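Local coordinates for protein alpha-glucosidase (Bacteroides thetaiotaomicron, PDB 5XFM) that hydrolyses beta-L-arabinopyranosides and alpha-galactosides, as a bifunctional, calcium-containing enzyme of glycoside hydrolase family 97, at residues D16-G21 / Q27-V32. The protein carries 1 engineered substitution. Numbering follows the deposited sequence.
Sequences DVVVKG and QLAVFV
Val19 and Leu28 face each other as a hydrogen-bonded antiparallel pair, each N-H reaching the other's carbonyl: Val19 N to Leu28 O and Leu28 N to Val19 O, both 2.9 Å. Their side chains project together from one face of the sheet, Val19 CG1 resting 3.8 Å from Leu28 CD2. Val19 takes the less usual rotamer that sets CG1 between its own N and carbonyl carbon (chi1 57°), and this turns the methyl toward the leucine. With Val30 they are buried against Leu99, Phe115 and Val117 of the facing sheet, where aliphatic residues suit the dry interior; Val17, at the edge, touches Leu99 and Val30. The reverse face is looser and partly open to solvent. There Val18 CG2 meets the small Ala29 CB at 3.9 Å, and Lys20 methylenes run along Gln27, CG to CG 3.7 Å and CE beside the amide carbon CD. Both ends gather at Glu24 of the turn, Gln27 NE2 bonding its carbonyl O, the lysine only weakly paired with its carboxylate. Were Lys20 replaced by an alanine, Gln27 would probably lose its apolar cover and Glu24 a nearby positive charge. At the open end Asp16 N bonds Val30 O (2.7 Å). The whole is a beta-hairpin, continued through strand 39-44 into an antiparallel sheet of the N-terminal, galactose-mutarotase-like beta-sandwich.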
ATOM      1  N   ASP A  16     -29.599  13.933  11.835  1.00 24.81           N
ATOM      2  CA  ASP A  16     -29.564  15.385  11.781  1.00 26.15           C
ATOM      3  C   ASP A  16     -29.465  15.889  10.345  1.00 27.39           C
ATOM      4  O   ASP A  16     -30.081  16.894   9.987  1.00 23.82           O
ATOM      5  CB  ASP A  16     -28.400  15.916  12.619  1.00 24.41           C
ATOM      6  CG  ASP A  16     -28.555  15.587  14.087  1.00 29.97           C
ATOM      7  OD1 ASP A  16     -29.674  15.754  14.612  1.00 33.77           O
ATOM      8  OD2 ASP A  16     -27.565  15.164  14.717  1.00 32.06           O
ATOM      9  N   VAL A  17     -28.689  15.176   9.532  1.00 24.84           N
ATOM     10  CA  VAL A  17     -28.451  15.560   8.146  1.00 25.32           C
ATOM     11  C   VAL A  17     -27.920  14.359   7.362  1.00 25.79           C
ATOM     12  O   VAL A  17     -27.316  13.455   7.939  1.00 28.87           O
ATOM     13  CB  VAL A  17     -27.445  16.733   8.067  1.00 28.96           C
ATOM     14  CG1 VAL A  17     -26.094  16.300   8.615  1.00 24.17           C
ATOM     15  CG2 VAL A  17     -27.312  17.264   6.640  1.00 25.98           C
ATOM     16  N   VAL A  18     -28.139  14.356   6.051  1.00 25.40           N
ATOM     17  CA  VAL A  18     -27.703  13.267   5.185  1.00 22.35           C
ATOM     18  C   VAL A  18     -26.909  13.809   3.991  1.00 25.20           C
ATOM     19  O   VAL A  18     -27.289  14.814   3.389  1.00 27.39           O
ATOM     20  CB  VAL A  18     -28.911  12.444   4.676  1.00 22.99           C
ATOM     21  CG1 VAL A  18     -28.504  11.520   3.537  1.00 25.17           C
ATOM     22  CG2 VAL A  18     -29.521  11.644   5.813  1.00 21.63           C
ATOM     23  N   VAL A  19     -25.807  13.143   3.650  1.00 21.33           N
ATOM     24  CA  VAL A  19     -25.041  13.501   2.462  1.00 22.31           C
ATOM     25  C   VAL A  19     -24.882  12.278   1.560  1.00 21.09           C
ATOM     26  O   VAL A  19     -24.664  11.172   2.039  1.00 21.31           O
ATOM     27  CB  VAL A  19     -23.653  14.078   2.832  1.00 21.11           C
ATOM     28  CG1 VAL A  19     -22.866  13.104   3.692  1.00 19.13           C
ATOM     29  CG2 VAL A  19     -22.868  14.450   1.581  1.00 23.81           C
ATOM     30  N   LYS A  20     -25.021  12.485   0.252  1.00 23.60           N
ATOM     31  CA  LYS A  20     -24.986  11.392  -0.717  1.00 24.58           C
ATOM     32  C   LYS A  20     -23.850  11.539  -1.728  1.00 21.71           C
ATOM     33  O   LYS A  20     -23.365  12.638  -1.978  1.00 23.45           O
ATOM     34  CB  LYS A  20     -26.317  11.313  -1.467  1.00 24.21           C
ATOM     35  CG  LYS A  20     -27.545  11.313  -0.568  1.00 27.63           C
ATOM     36  CD  LYS A  20     -28.827  11.372  -1.385  1.00 29.25           C
ATOM     37  CE  LYS A  20     -30.057  11.348  -0.495  1.00 35.47           C
ATOM     38  NZ  LYS A  20     -31.304  11.265  -1.300  1.00 40.87           N
ATOM     39  N   GLY A  21     -23.410  10.420  -2.287  1.00 28.06           N
ATOM     40  CA  GLY A  21     -22.513  10.443  -3.428  1.00 28.10           C
ATOM     41  C   GLY A  21     -23.254  10.974  -4.636  1.00 23.79           C
ATOM     42  O   GLY A  21     -24.477  11.057  -4.613  1.00 26.37           O
ATOM     43  N   GLN A  27     -24.941   6.593   0.717  1.00 21.16           N
ATOM     44  CA  GLN A  27     -25.516   7.614   1.587  1.00 24.99           C
ATOM     45  C   GLN A  27     -24.920   7.555   2.991  1.00 21.15           C
ATOM     46  O   GLN A  27     -24.732   6.483   3.556  1.00 20.11           O
ATOM     47  CB  GLN A  27     -27.043   7.484   1.641  1.00 23.27           C
ATOM     48  CG  GLN A  27     -27.705   7.665   0.277  1.00 23.01           C
ATOM     49  CD  GLN A  27     -29.219   7.704   0.343  1.00 30.91           C
ATOM     50  OE1 GLN A  27     -29.804   7.910   1.408  1.00 29.69           O
ATOM     51  NE2 GLN A  27     -29.864   7.532  -0.808  1.00 25.46           N
ATOM     52  N   LEU A  28     -24.599   8.724   3.532  1.00 22.15           N
ATOM     53  CA  LEU A  28     -24.042   8.838   4.873  1.00 20.40           C
ATOM     54  C   LEU A  28     -24.950   9.725   5.719  1.00 19.06           C
ATOM     55  O   LEU A  28     -25.303  10.829   5.307  1.00 21.14           O
ATOM     56  CB  LEU A  28     -22.619   9.415   4.819  1.00 18.32           C
ATOM     57  CG  LEU A  28     -21.870   9.573   6.146  1.00 20.39           C
ATOM     58  CD1 LEU A  28     -20.406   9.265   5.947  1.00 24.13           C
ATOM     59  CD2 LEU A  28     -22.028  10.962   6.745  1.00 21.90           C
ATOM     60  N   ALA A  29     -25.313   9.252   6.905  1.00 20.31           N
ATOM     61  CA  ALA A  29     -26.205  10.009   7.775  1.00 23.13           C
ATOM     62  C   ALA A  29     -25.517  10.381   9.078  1.00 23.04           C
ATOM     63  O   ALA A  29     -24.745   9.596   9.625  1.00 20.91           O
ATOM     64  CB  ALA A  29     -27.467   9.220   8.048  1.00 23.29           C
ATOM     65  N   VAL A  30     -25.818  11.572   9.585  1.00 22.82           N
ATOM     66  CA  VAL A  30     -25.159  12.063  10.787  1.00 21.82           C
ATOM     67  C   VAL A  30     -26.124  12.221  11.956  1.00 20.45           C
ATOM     68  O   VAL A  30     -27.209  12.787  11.815  1.00 25.77           O
ATOM     69  CB  VAL A  30     -24.455  13.420  10.515  1.00 22.90           C
ATOM     70  CG1 VAL A  30     -23.725  13.910  11.749  1.00 17.56           C
ATOM     71  CG2 VAL A  30     -23.483  13.287   9.357  1.00 25.99           C
ATOM     72  N   PHE A  31     -25.714  11.700  13.108  1.00 20.90           N
ATOM     73  CA  PHE A  31     -26.516  11.727  14.321  1.00 22.37           C
ATOM     74  C   PHE A  31     -25.741  12.400  15.443  1.00 24.77           C
ATOM     75  O   PHE A  31     -24.873  11.783  16.061  1.00 23.35           O
ATOM     76  CB  PHE A  31     -26.910  10.310  14.761  1.00 19.95           C
ATOM     77  CG  PHE A  31     -27.577   9.485  13.693  1.00 18.62           C
ATOM     78  CD1 PHE A  31     -26.828   8.803  12.747  1.00 21.71           C
ATOM     79  CD2 PHE A  31     -28.960   9.356  13.668  1.00 27.61           C
ATOM     80  CE1 PHE A  31     -27.450   8.027  11.776  1.00 24.02           C
ATOM     81  CE2 PHE A  31     -29.588   8.584  12.702  1.00 22.84           C
ATOM     82  CZ  PHE A  31     -28.833   7.919  11.756  1.00 23.47           C
ATOM     83  N   VAL A  32     -26.077  13.652  15.727  1.00 23.72           N
ATOM     84  CA  VAL A  32     -25.403  14.408  16.778  1.00 24.64           C
ATOM     85  C   VAL A  32     -26.365  14.935  17.833  1.00 25.26           C
ATOM     86  O   VAL A  32     -26.163  14.730  19.028  1.00 25.55           O
ATOM     87  CB  VAL A  32     -24.617  15.597  16.186  1.00 25.91           C
ATOM     88  CG1 VAL A  32     -23.953  16.416  17.292  1.00 24.65           C
ATOM     89  CG2 VAL A  32     -23.602  15.098  15.175  1.00 23.71           C
TER